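Local coordinates for protein lovastatin nonaketide synthase, polyketide synthase component (Aspergillus terreus, PDB 7CPX) that builds, together with its partner LovC, dihydromonacolin L, the polyketide precursor of lovastatin, from malonyl-CoA by iterative condensation, methylation, ketoreduction and dehydration, at residues 558-564 / 842-848; 649-654 / 795-801; 724-728 / 857-861; 872-876 / 890-894. The protein carries 2 engineered substitutions. One frame throughout, in Å; residues are numbered along the deposited sequence.

Contact 1. Residues 558-564 / 842-848; sequences SVLGIFT and LDIGIEV
Thr564 receives the side chain of Glu847 at the C-terminal end of two neighbouring parallel strands. The CB of Glu847 passes 4.2 Å from the backbone O of Ile562. Its CG, anti to the backbone N (chi1 -180°), reaches the methyl CG2 of Thr564 at 3.3 Å, the two side chains crossing at about a right angle. Beyond CG the chain is extended, and OE2 still lies beside that methyl while accepting a hydrogen bond from the backbone N of Leu854; OE1 accepts a weak one from Tyr873 OH. The hydroxyl of Thr564 has its main partner in the backbone N of Cys850 and reaches Val848 O only weakly. Strand 558-563 is the middle strand of the five-stranded parallel sheet at the core of the malonyl-CoA:ACP transacylase domain, and strand 844-848 runs beside it. Leu560 uses both backbone groups, its N donating to Ile844 O at 2.9 Å and its O accepting from Ile846 N at 2.9 Å; Ile562 N continues the pairing to Ile846 O. Glu847, Leu560 and Ile562 point to one face, where helix 828-838 packs on Leu560 and Ile562. On the other face, CG2 of Val559 lies against CG1 of Ile846 at 3.4 Å, and Phe563 offers one ring face to CB of Val848, 4.1 Å above the plane and offset toward the rim. Helix 624-644 touches Phe563 and Val848 on this side. Near the N-terminal end, CD2 of Leu842 meets CB of Leu560 at 3.4 Å.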
loop_
_atom_site.group_PDB
_atom_site.type_symbol
_atom_site.label_atom_id
_atom_site.label_comp_id
_atom_site.label_asym_id
_atom_site.label_seq_id
_atom_site.Cartn_x
_atom_site.Cartn_y
_atom_site.Cartn_z
ATOM N N SER A 558 8.488 14.382 66.715
ATOM C CA SER A 558 8.170 15.236 67.853
ATOM C C SER A 558 6.839 14.815 68.468
ATOM O O SER A 558 5.782 14.928 67.831
ATOM C CB SER A 558 8.131 16.700 67.424
ATOM O OG SER A 558 7.297 16.875 66.294
ATOM N N VAL A 559 6.893 14.344 69.714
ATOM C CA VAL A 559 5.715 13.883 70.433
ATOM C C VAL A 559 5.607 14.635 71.751
ATOM O O VAL A 559 6.610 15.043 72.345
ATOM C CB VAL A 559 5.749 12.361 70.692
ATOM C CG1 VAL A 559 6.811 12.019 71.723
ATOM C CG2 VAL A 559 4.385 11.867 71.143
ATOM N N LEU A 560 4.371 14.813 72.201
ATOM C CA LEU A 560 4.062 15.411 73.493
ATOM C C LEU A 560 3.579 14.312 74.429
ATOM O O LEU A 560 2.586 13.637 74.138
ATOM C CB LEU A 560 3.004 16.506 73.351
ATOM C CG LEU A 560 2.346 16.993 74.644
ATOM C CD1 LEU A 560 3.388 17.486 75.632
ATOM C CD2 LEU A 560 1.330 18.083 74.348
ATOM N N GLY A 561 4.277 14.136 75.546
ATOM C CA GLY A 561 3.926 13.099 76.496
ATOM C C GLY A 561 2.894 13.549 77.507
ATOM O O GLY A 561 3.214 14.279 78.449
ATOM N N ILE A 562 1.646 13.123 77.320
ATOM C CA ILE A 562 0.558 13.428 78.239
ATOM C C ILE A 562 0.409 12.245 79.182
ATOM O O ILE A 562 0.106 11.132 78.745
ATOM C CB ILE A 562 -0.748 13.703 77.480
ATOM C CG1 ILE A 562 -0.590 14.956 76.619
ATOM C CG2 ILE A 562 -1.912 13.834 78.448
ATOM C CD1 ILE A 562 -0.564 14.670 75.133
ATOM N N PHE A 563 0.610 12.478 80.473
ATOM C CA PHE A 563 0.758 11.401 81.441
ATOM C C PHE A 563 -0.535 11.220 82.229
ATOM O O PHE A 563 -1.038 12.171 82.837
ATOM C CB PHE A 563 1.938 11.691 82.365
ATOM C CG PHE A 563 3.267 11.524 81.694
ATOM C CD1 PHE A 563 3.705 12.451 80.763
ATOM C CD2 PHE A 563 4.072 10.434 81.975
ATOM C CE1 PHE A 563 4.921 12.299 80.133
ATOM C CE2 PHE A 563 5.292 10.279 81.349
ATOM C CZ PHE A 563 5.715 11.212 80.425
ATOM N N THR A 564 -1.063 9.998 82.211
ATOM C CA THR A 564 -2.312 9.696 82.893
ATOM C C THR A 564 -2.096 9.601 84.400
ATOM O O THR A 564 -1.008 9.265 84.876
ATOM C CB THR A 564 -2.899 8.384 82.372
ATOM O OG1 THR A 564 -1.971 7.316 82.601
ATOM C CG2 THR A 564 -3.194 8.485 80.882
ATOM N N LEU A 842 5.295 20.966 67.139
ATOM C CA LEU A 842 4.925 19.645 67.626
ATOM C C LEU A 842 4.091 18.915 66.583
ATOM O O LEU A 842 3.272 19.518 65.884
ATOM C CB LEU A 842 4.145 19.764 68.936
ATOM C CG LEU A 842 3.640 18.450 69.538
ATOM C CD1 LEU A 842 4.804 17.551 69.929
ATOM C CD2 LEU A 842 2.747 18.725 70.734
ATOM N N ASP A 843 4.302 17.604 66.483
ATOM C CA ASP A 843 3.642 16.779 65.481
ATOM C C ASP A 843 2.584 15.859 66.069
ATOM O O ASP A 843 1.456 15.823 65.569
ATOM C CB ASP A 843 4.686 15.948 64.722
ATOM C CG ASP A 843 5.675 16.810 63.962
ATOM O OD1 ASP A 843 5.247 17.813 63.355
ATOM O OD2 ASP A 843 6.883 16.490 63.982
ATOM N N ILE A 844 2.911 15.110 67.123
ATOM C CA ILE A 844 2.008 14.102 67.663
ATOM C C ILE A 844 1.979 14.220 69.184
ATOM O O ILE A 844 2.809 14.888 69.796
ATOM C CB ILE A 844 2.415 12.679 67.218
ATOM C CG1 ILE A 844 1.441 11.626 67.755
ATOM C CG2 ILE A 844 3.842 12.371 67.649
ATOM C CD1 ILE A 844 1.537 10.297 67.046
ATOM N N GLY A 845 0.982 13.591 69.783
ATOM C CA GLY A 845 0.918 13.464 71.230
ATOM C C GLY A 845 0.552 12.051 71.622
ATOM O O GLY A 845 -0.277 11.410 70.976
ATOM N N ILE A 846 1.187 11.568 72.685
ATOM C CA ILE A 846 0.988 10.212 73.183
ATOM C C ILE A 846 0.498 10.297 74.619
ATOM O O ILE A 846 1.136 10.941 75.463
ATOM C CB ILE A 846 2.270 9.372 73.095
ATOM C CG1 ILE A 846 2.573 9.021 71.639
ATOM C CG2 ILE A 846 2.133 8.105 73.927
ATOM C CD1 ILE A 846 3.968 8.481 71.419
ATOM N N GLU A 847 -0.628 9.641 74.895
ATOM C CA GLU A 847 -1.155 9.512 76.250
ATOM C C GLU A 847 -0.440 8.345 76.917
ATOM O O GLU A 847 -0.912 7.207 76.913
ATOM C CB GLU A 847 -2.663 9.308 76.232
ATOM C CG GLU A 847 -3.283 9.170 77.615
ATOM C CD GLU A 847 -4.798 9.178 77.579
ATOM O OE1 GLU A 847 -5.369 9.516 76.522
ATOM O OE2 GLU A 847 -5.420 8.845 78.610
ATOM N N VAL A 848 0.717 8.641 77.505
ATOM C CA VAL A 848 1.493 7.617 78.190
ATOM C C VAL A 848 0.674 7.086 79.356
ATOM O O VAL A 848 0.262 7.845 80.242
ATOM C CB VAL A 848 2.836 8.180 78.665
ATOM C CG1 VAL A 848 3.700 7.072 79.249
ATOM C CG2 VAL A 848 3.558 8.885 77.525
#

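Contact 2. Residues 649-654 / 795-801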
loop_
_atom_site.group_PDB
_atom_site.type_symbol
_atom_site.label_atom_id
_atom_site.label_comp_id
_atom_site.label_asym_id
_atom_site.label_seq_id
_atom_site.Cartn_x
_atom_site.Cartn_y
_atom_site.Cartn_z
ATOM N N PHE A 649 10.806 13.669 72.878
ATOM C CA PHE A 649 9.625 13.967 73.671
ATOM C C PHE A 649 9.539 15.440 74.042
ATOM O O PHE A 649 10.552 16.129 74.193
ATOM C CB PHE A 649 9.616 13.144 74.966
ATOM C CG PHE A 649 8.981 11.795 74.825
ATOM C CD1 PHE A 649 7.630 11.625 75.076
ATOM C CD2 PHE A 649 9.733 10.695 74.455
ATOM C CE1 PHE A 649 7.040 10.385 74.953
ATOM C CE2 PHE A 649 9.149 9.451 74.330
ATOM C CZ PHE A 649 7.801 9.296 74.580
ATOM N N THR A 650 8.301 15.907 74.177
ATOM C CA THR A 650 7.958 17.082 74.961
ATOM C C THR A 650 6.978 16.637 76.038
ATOM O O THR A 650 6.097 15.811 75.787
ATOM C CB THR A 650 7.342 18.191 74.099
ATOM O OG1 THR A 650 6.228 17.671 73.362
ATOM C CG2 THR A 650 8.372 18.750 73.130
ATOM N N ALA A 651 7.145 17.163 77.248
ATOM C CA ALA A 651 6.483 16.601 78.417
ATOM C C ALA A 651 5.524 17.597 79.049
ATOM O O ALA A 651 5.865 18.766 79.254
ATOM C CB ALA A 651 7.511 16.148 79.458
ATOM N N VAL A 652 4.320 17.116 79.355
ATOM C CA VAL A 652 3.342 17.831 80.164
ATOM C C VAL A 652 2.819 16.862 81.213
ATOM O O VAL A 652 2.456 15.727 80.887
ATOM C CB VAL A 652 2.183 18.391 79.317
ATOM C CG1 VAL A 652 1.001 18.755 80.206
ATOM C CG2 VAL A 652 2.643 19.605 78.532
ATOM N N VAL A 653 2.782 17.305 82.465
ATOM C CA VAL A 653 2.405 16.427 83.565
ATOM C C VAL A 653 0.889 16.311 83.627
ATOM O O VAL A 653 0.152 17.195 83.173
ATOM C CB VAL A 653 2.975 16.937 84.905
ATOM C CG1 VAL A 653 4.464 17.280 84.793
ATOM C CG2 VAL A 653 2.174 18.122 85.408
ATOM N N GLY A 654 0.418 15.206 84.199
ATOM C CA GLY A 654 -0.997 15.021 84.450
ATOM C C GLY A 654 -1.346 15.312 85.893
ATOM O O GLY A 654 -1.107 16.419 86.384
ATOM N N VAL A 795 14.461 17.098 78.366
ATOM C CA VAL A 795 13.213 17.141 77.610
ATOM C C VAL A 795 12.447 18.409 77.970
ATOM O O VAL A 795 12.273 18.701 79.162
ATOM C CB VAL A 795 12.355 15.897 77.881
ATOM C CG1 VAL A 795 10.960 16.077 77.296
ATOM C CG2 VAL A 795 13.024 14.655 77.314
ATOM N N PRO A 796 11.974 19.196 76.991
ATOM C CA PRO A 796 11.071 20.304 77.328
ATOM C C PRO A 796 9.895 19.814 78.154
ATOM O O PRO A 796 9.055 19.050 77.665
ATOM C CB PRO A 796 10.631 20.831 75.957
ATOM C CG PRO A 796 11.748 20.470 75.045
ATOM C CD PRO A 796 12.284 19.159 75.550
ATOM N N TRP A 797 9.828 20.249 79.407
ATOM C CA TRP A 797 8.883 19.719 80.377
ATOM C C TRP A 797 8.130 20.865 81.035
ATOM O O TRP A 797 8.733 21.863 81.441
ATOM C CB TRP A 797 9.614 18.878 81.429
ATOM C CG TRP A 797 8.759 18.413 82.558
ATOM C CD1 TRP A 797 7.985 17.293 82.593
ATOM C CD2 TRP A 797 8.605 19.048 83.831
ATOM N NE1 TRP A 797 7.351 17.193 83.807
ATOM C CE2 TRP A 797 7.715 18.259 84.585
ATOM C CE3 TRP A 797 9.131 20.208 84.405
ATOM C CZ2 TRP A 797 7.339 18.594 85.883
ATOM C CZ3 TRP A 797 8.755 20.540 85.691
ATOM C CH2 TRP A 797 7.870 19.735 86.418
ATOM N N TYR A 798 6.811 20.715 81.136
ATOM C CA TYR A 798 5.938 21.756 81.663
ATOM C C TYR A 798 5.069 21.169 82.763
ATOM O O TYR A 798 4.332 20.206 82.528
ATOM C CB TYR A 798 5.064 22.351 80.556
ATOM C CG TYR A 798 5.855 22.970 79.427
ATOM C CD1 TYR A 798 6.321 22.195 78.374
ATOM C CD2 TYR A 798 6.137 24.329 79.414
ATOM C CE1 TYR A 798 7.044 22.757 77.340
ATOM C CE2 TYR A 798 6.859 24.899 78.385
ATOM C CZ TYR A 798 7.310 24.108 77.350
ATOM O OH TYR A 798 8.031 24.672 76.322
ATOM N N SER A 799 5.159 21.746 83.957
ATOM C CA SER A 799 4.297 21.342 85.055
ATOM C C SER A 799 2.881 21.872 84.853
ATOM O O SER A 799 2.657 22.874 84.168
ATOM C CB SER A 799 4.856 21.847 86.385
ATOM O OG SER A 799 3.962 21.572 87.449
ATOM N N SER A 800 1.922 21.181 85.466
ATOM C CA SER A 800 0.518 21.571 85.416
ATOM C C SER A 800 -0.037 21.621 86.831
ATOM O O SER A 800 -0.939 22.412 87.128
ATOM C CB SER A 800 -0.287 20.595 84.560
ATOM O OG SER A 800 -0.489 19.367 85.238
ATOM N N VAL A 801 0.499 20.769 87.709
ATOM C CA VAL A 801 0.177 20.859 89.130
ATOM C C VAL A 801 0.490 22.258 89.638
ATOM O O VAL A 801 -0.325 22.895 90.317
ATOM C CB VAL A 801 0.946 19.781 89.915
ATOM C CG1 VAL A 801 1.135 20.192 91.367
ATOM C CG2 VAL A 801 0.223 18.444 89.817
#
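Val653 divides its two methyls between Trp797 and Ser800. CG1, anti to the carbonyl carbon (chi1 -48°), is directed at the indole and comes obliquely within 3.3 Å of Trp797 CZ2. CG2 packs against CB of Ser800 at 3.6 Å. The same serine donates a hydrogen bond from OG to Val653 O at 3.1 Å, approaching from above the carbonyl plane, 67° out of it. At the pyrrole side of the indole, CB of Ala651 lies near the ring plane, 3.4 Å from Trp797 CD1. The ring of Tyr798 is on the other face of the sheet, with Ala651 O at its edge, in the ring plane, 3.6 Å from Tyr798 CD1. These side chains are set in place by a short parallel pairing: Ala651 N donates to Pro796 O at 2.7 Å, Ala651 O accepts from Tyr798 N, and Val653 N reaches Tyr798 O at 3.3 Å. Gly654 follows directly and is the first glycine of a GxSxG sequence, consistent with the nucleophile elbow of acyltransferases; the bond from Ser800 OG to Val653 O joins the loop after the edge strand to the residue just before this turn. Farther out, Tyr798 OH bonds to Thr838 OG1 and Ser799 OG to Tyr817 OH. Strand 648-652 lies between strands 797-798 and 558-563 in the parallel sheet, with helix 657-665 packed on Val653 and Trp797 and helix 828-838 against Val652, Tyr798 and Ser800 on the opposite face.

Contact 3. Residues 724-728 / 857-861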
loop_
_atom_site.group_PDB
_atom_site.type_symbol
_atom_site.label_atom_id
_atom_site.label_comp_id
_atom_site.label_asym_id
_atom_site.label_seq_id
_atom_site.Cartn_x
_atom_site.Cartn_y
_atom_site.Cartn_z
ATOM N N SER A 724 -8.216 20.927 85.573
ATOM C CA SER A 724 -8.689 21.611 84.371
ATOM C C SER A 724 -8.050 20.921 83.170
ATOM O O SER A 724 -7.012 21.346 82.661
ATOM C CB SER A 724 -8.348 23.096 84.420
ATOM O OG SER A 724 -8.836 23.768 83.271
ATOM N N ASN A 725 -8.686 19.840 82.714
ATOM C CA ASN A 725 -8.137 19.075 81.599
ATOM C C ASN A 725 -8.179 19.866 80.298
ATOM O O ASN A 725 -7.283 19.723 79.459
ATOM C CB ASN A 725 -8.901 17.761 81.442
ATOM C CG ASN A 725 -8.882 16.924 82.704
ATOM O OD1 ASN A 725 -7.866 16.839 83.393
ATOM N ND2 ASN A 725 -10.013 16.302 83.019
ATOM N N SER A 726 -9.199 20.696 80.113
ATOM C CA SER A 726 -9.350 21.476 78.892
ATOM C C SER A 726 -10.196 22.697 79.217
ATOM O O SER A 726 -10.793 22.779 80.299
ATOM C CB SER A 726 -9.995 20.643 77.772
ATOM O OG SER A 726 -11.360 20.383 78.052
ATOM N N PRO A 727 -10.266 23.669 78.304
ATOM C CA PRO A 727 -11.121 24.838 78.563
ATOM C C PRO A 727 -12.569 24.469 78.821
ATOM O O PRO A 727 -13.253 25.166 79.581
ATOM C CB PRO A 727 -10.966 25.675 77.284
ATOM C CG PRO A 727 -9.658 25.254 76.709
ATOM C CD PRO A 727 -9.521 23.798 77.039
ATOM N N ASP A 728 -13.059 23.392 78.210
ATOM C CA ASP A 728 -14.431 22.942 78.389
ATOM C C ASP A 728 -14.558 21.788 79.376
ATOM O O ASP A 728 -15.675 21.323 79.618
ATOM C CB ASP A 728 -15.023 22.521 77.040
ATOM C CG ASP A 728 -15.002 23.643 76.019
ATOM O OD1 ASP A 728 -15.102 24.820 76.425
ATOM O OD2 ASP A 728 -14.884 23.346 74.812
ATOM N N PRO A 857 -10.184 15.682 76.230
ATOM C CA PRO A 857 -9.847 17.045 76.674
ATOM C C PRO A 857 -8.492 17.514 76.179
ATOM O O PRO A 857 -8.343 18.687 75.817
ATOM C CB PRO A 857 -9.897 16.937 78.205
ATOM C CG PRO A 857 -9.689 15.494 78.496
ATOM C CD PRO A 857 -10.333 14.755 77.365
ATOM N N CYS A 858 -7.502 16.622 76.129
ATOM C CA CYS A 858 -6.170 17.030 75.695
ATOM C C CYS A 858 -6.167 17.421 74.223
ATOM O O CYS A 858 -5.603 18.454 73.847
ATOM C CB CYS A 858 -5.166 15.909 75.947
ATOM S SG CYS A 858 -3.494 16.319 75.413
ATOM N N VAL A 859 -6.785 16.602 73.370
ATOM C CA VAL A 859 -6.800 16.920 71.946
ATOM C C VAL A 859 -7.633 18.171 71.695
ATOM O O VAL A 859 -7.301 18.992 70.829
ATOM C CB VAL A 859 -7.305 15.717 71.128
ATOM C CG1 VAL A 859 -8.811 15.559 71.255
ATOM C CG2 VAL A 859 -6.894 15.860 69.669
ATOM N N ALA A 860 -8.720 18.350 72.453
ATOM C CA ALA A 860 -9.504 19.572 72.321
ATOM C C ALA A 860 -8.682 20.794 72.707
ATOM O O ALA A 860 -8.737 21.828 72.031
ATOM C CB ALA A 860 -10.765 19.479 73.180
ATOM N N THR A 861 -7.911 20.695 73.793
ATOM C CA THR A 861 -7.055 21.806 74.197
ATOM C C THR A 861 -5.997 22.093 73.140
ATOM O O THR A 861 -5.689 23.256 72.858
ATOM C CB THR A 861 -6.392 21.496 75.539
ATOM O OG1 THR A 861 -7.397 21.186 76.512
ATOM C CG2 THR A 861 -5.572 22.686 76.022
#
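The backbones of the irregular segment 724-728 and helix 855-865 come nearest at Ser726 and Pro857, whose CA atoms are 5.0 Å apart. The side chains of Asn725 and Ser726 are both turned toward the helix. CB of Asn725 lies against the proline ring, 3.5 Å from Pro857 CB and a little farther from CG. Beside it, OG of Ser726 is 3.7 Å from Pro857 CB. One turn along the helix, the ring of Pro727 crosses Thr861 obliquely, its CD 3.4 Å from Thr861 OG1. That hydroxyl is anti to its own carbonyl carbon (chi1 -55°), a torsion that turns it back along the helix to donate to Pro857 O at 2.8 Å. The same oxygen accepts the backbone N of Thr861 at 2.9 Å, and the two donors arrive from opposite faces of the carbonyl plane. Segment 724-728 belongs to the LovC-binding region of the transacylase domain; here part of that region packs on helix 855-865, and Ser829 of helix 828-838 touches Pro727 and Thr861. The amide nitrogen of Asn725 is bonded weakly to Thr731, and its CB makes an apolar pair with Pro857. The hydroxyl of Thr861, bonded within its own helix, is met across the contact mainly by carbons of Ser726 and Pro727.

Contact 4. Residues 872-876 / 890-894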
loop_
_atom_site.group_PDB
_atom_site.type_symbol
_atom_site.label_atom_id
_atom_site.label_comp_id
_atom_site.label_asym_id
_atom_site.label_seq_id
_atom_site.Cartn_x
_atom_site.Cartn_y
_atom_site.Cartn_z
ATOM N N ALA A 872 -2.009 14.782 65.803
ATOM C CA ALA A 872 -2.274 13.366 66.007
ATOM C C ALA A 872 -2.222 13.016 67.488
ATOM O O ALA A 872 -1.453 13.593 68.260
ATOM C CB ALA A 872 -1.259 12.527 65.235
ATOM N N TYR A 873 -3.056 12.056 67.883
ATOM C CA TYR A 873 -3.111 11.576 69.257
ATOM C C TYR A 873 -3.042 10.057 69.258
ATOM O O TYR A 873 -3.616 9.402 68.384
ATOM C CB TYR A 873 -4.391 12.043 69.952
ATOM C CG TYR A 873 -4.270 12.119 71.454
ATOM C CD1 TYR A 873 -3.934 13.309 72.080
ATOM C CD2 TYR A 873 -4.490 11.002 72.244
ATOM C CE1 TYR A 873 -3.822 13.385 73.452
ATOM C CE2 TYR A 873 -4.381 11.069 73.619
ATOM C CZ TYR A 873 -4.045 12.265 74.218
ATOM O OH TYR A 873 -3.933 12.349 75.588
ATOM N N THR A 874 -2.337 9.499 70.242
ATOM C CA THR A 874 -2.087 8.064 70.279
ATOM C C THR A 874 -2.094 7.552 71.710
ATOM O O THR A 874 -1.428 8.122 72.579
ATOM C CB THR A 874 -0.743 7.732 69.623
ATOM O OG1 THR A 874 -0.774 8.115 68.244
ATOM C CG2 THR A 874 -0.446 6.248 69.731
ATOM N N GLY A 875 -2.825 6.467 71.943
ATOM C CA GLY A 875 -2.794 5.762 73.208
ATOM C C GLY A 875 -1.899 4.539 73.125
ATOM O O GLY A 875 -1.760 3.927 72.069
ATOM N N CYS A 876 -1.289 4.186 74.259
ATOM C CA CYS A 876 -0.349 3.076 74.316
ATOM C C CYS A 876 -0.725 1.992 75.315
ATOM O O CYS A 876 -0.101 0.924 75.300
ATOM C CB CYS A 876 1.060 3.587 74.650
ATOM S SG CYS A 876 1.174 4.458 76.224
ATOM N N ALA A 890 0.341 1.740 69.492
ATOM C CA ALA A 890 0.916 3.076 69.602
ATOM C C ALA A 890 2.037 3.263 68.585
ATOM O O ALA A 890 2.088 4.272 67.867
ATOM C CB ALA A 890 1.431 3.313 71.021
ATOM N N LEU A 891 2.940 2.284 68.502
ATOM C CA LEU A 891 4.013 2.359 67.514
ATOM C C LEU A 891 3.453 2.333 66.097
ATOM O O LEU A 891 3.989 2.983 65.194
ATOM C CB LEU A 891 5.001 1.210 67.717
ATOM C CG LEU A 891 5.879 1.271 68.968
ATOM C CD1 LEU A 891 6.828 0.085 68.997
ATOM C CD2 LEU A 891 6.655 2.577 69.034
ATOM N N ALA A 892 2.374 1.578 65.885
ATOM C CA ALA A 892 1.739 1.518 64.576
ATOM C C ALA A 892 1.188 2.874 64.169
ATOM O O ALA A 892 1.334 3.292 63.016
ATOM C CB ALA A 892 0.623 0.475 64.600
ATOM N N TYR A 893 0.531 3.566 65.099
ATOM C CA TYR A 893 0.040 4.908 64.815
ATOM C C TYR A 893 1.197 5.848 64.510
ATOM O O TYR A 893 1.148 6.620 63.542
ATOM C CB TYR A 893 -0.774 5.419 66.003
ATOM C CG TYR A 893 -1.670 6.594 65.690
ATOM C CD1 TYR A 893 -1.136 7.835 65.383
ATOM C CD2 TYR A 893 -3.051 6.464 65.716
ATOM C CE1 TYR A 893 -1.949 8.910 65.104
ATOM C CE2 TYR A 893 -3.873 7.537 65.436
ATOM C CZ TYR A 893 -3.317 8.759 65.130
ATOM O OH TYR A 893 -4.129 9.833 64.851
ATOM N N LEU A 894 2.260 5.777 65.315
ATOM C CA LEU A 894 3.431 6.613 65.068
ATOM C C LEU A 894 3.984 6.382 63.668
ATOM O O LEU A 894 4.313 7.339 62.954
ATOM C CB LEU A 894 4.504 6.324 66.115
ATOM C CG LEU A 894 4.334 7.007 67.471
ATOM C CD1 LEU A 894 5.151 6.287 68.528
ATOM C CD2 LEU A 894 4.747 8.465 67.378
#
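The ring of Tyr893 lies against the edge strand 872-875, with Tyr873 O over one face, 3.3 Å above the plane and offset toward the rim. CB of Ala872 meets the ring edge, 3.7 Å from Tyr893 CE1. Tyr893 also forms a cation-pi interaction with Arg897, farther along its own helix. This is alpha/beta packing: the last strand of the parallel sheet is followed in sequence by helix 883-898, which runs back nearly antiparallel to it, the two axes 162° apart and 7.9 Å from each other at closest approach. Tyr893 CG is anti to the backbone N (chi1 -163°), which lays the ring along the strand toward Ala872, so that Tyr893 and Thr874 slide past each other in opposite directions. The methyl of Thr874 turns the other way along the helix, CG2 meeting Ala890 CA at 3.5 Å. Nearby, Leu894 packs on Ile844 and Ile846 of the adjoining strand, extending the helix contact beyond the edge strand. At the strand end, Ala890 CB sits 3.4 Å from Gly875 O and 3.7 Å from Cys876 CB.

How the contacts relate
All four contacts belong to the transacylase domain, three of them to its parallel sheet. Across that sheet the strands run 797-798, 648-652, 558-563, 844-848, 872-875, so contact 1 is central, with contact 2 on one flank (centres 10 Å apart) and contact 4 on the other (9 Å). Contacts 2 and 4, 18 Å apart, do not touch. Along the chain, contact 2 is nested within the loop closed by contact 1, contact 3 alternates with both, and contact 4 follows last. Helix 855-865 connects the strands of contacts 1 and 4; its Cys858 packs on Ile562 and Tyr873, linking the LovC-binding region of contact 3 to the sheet.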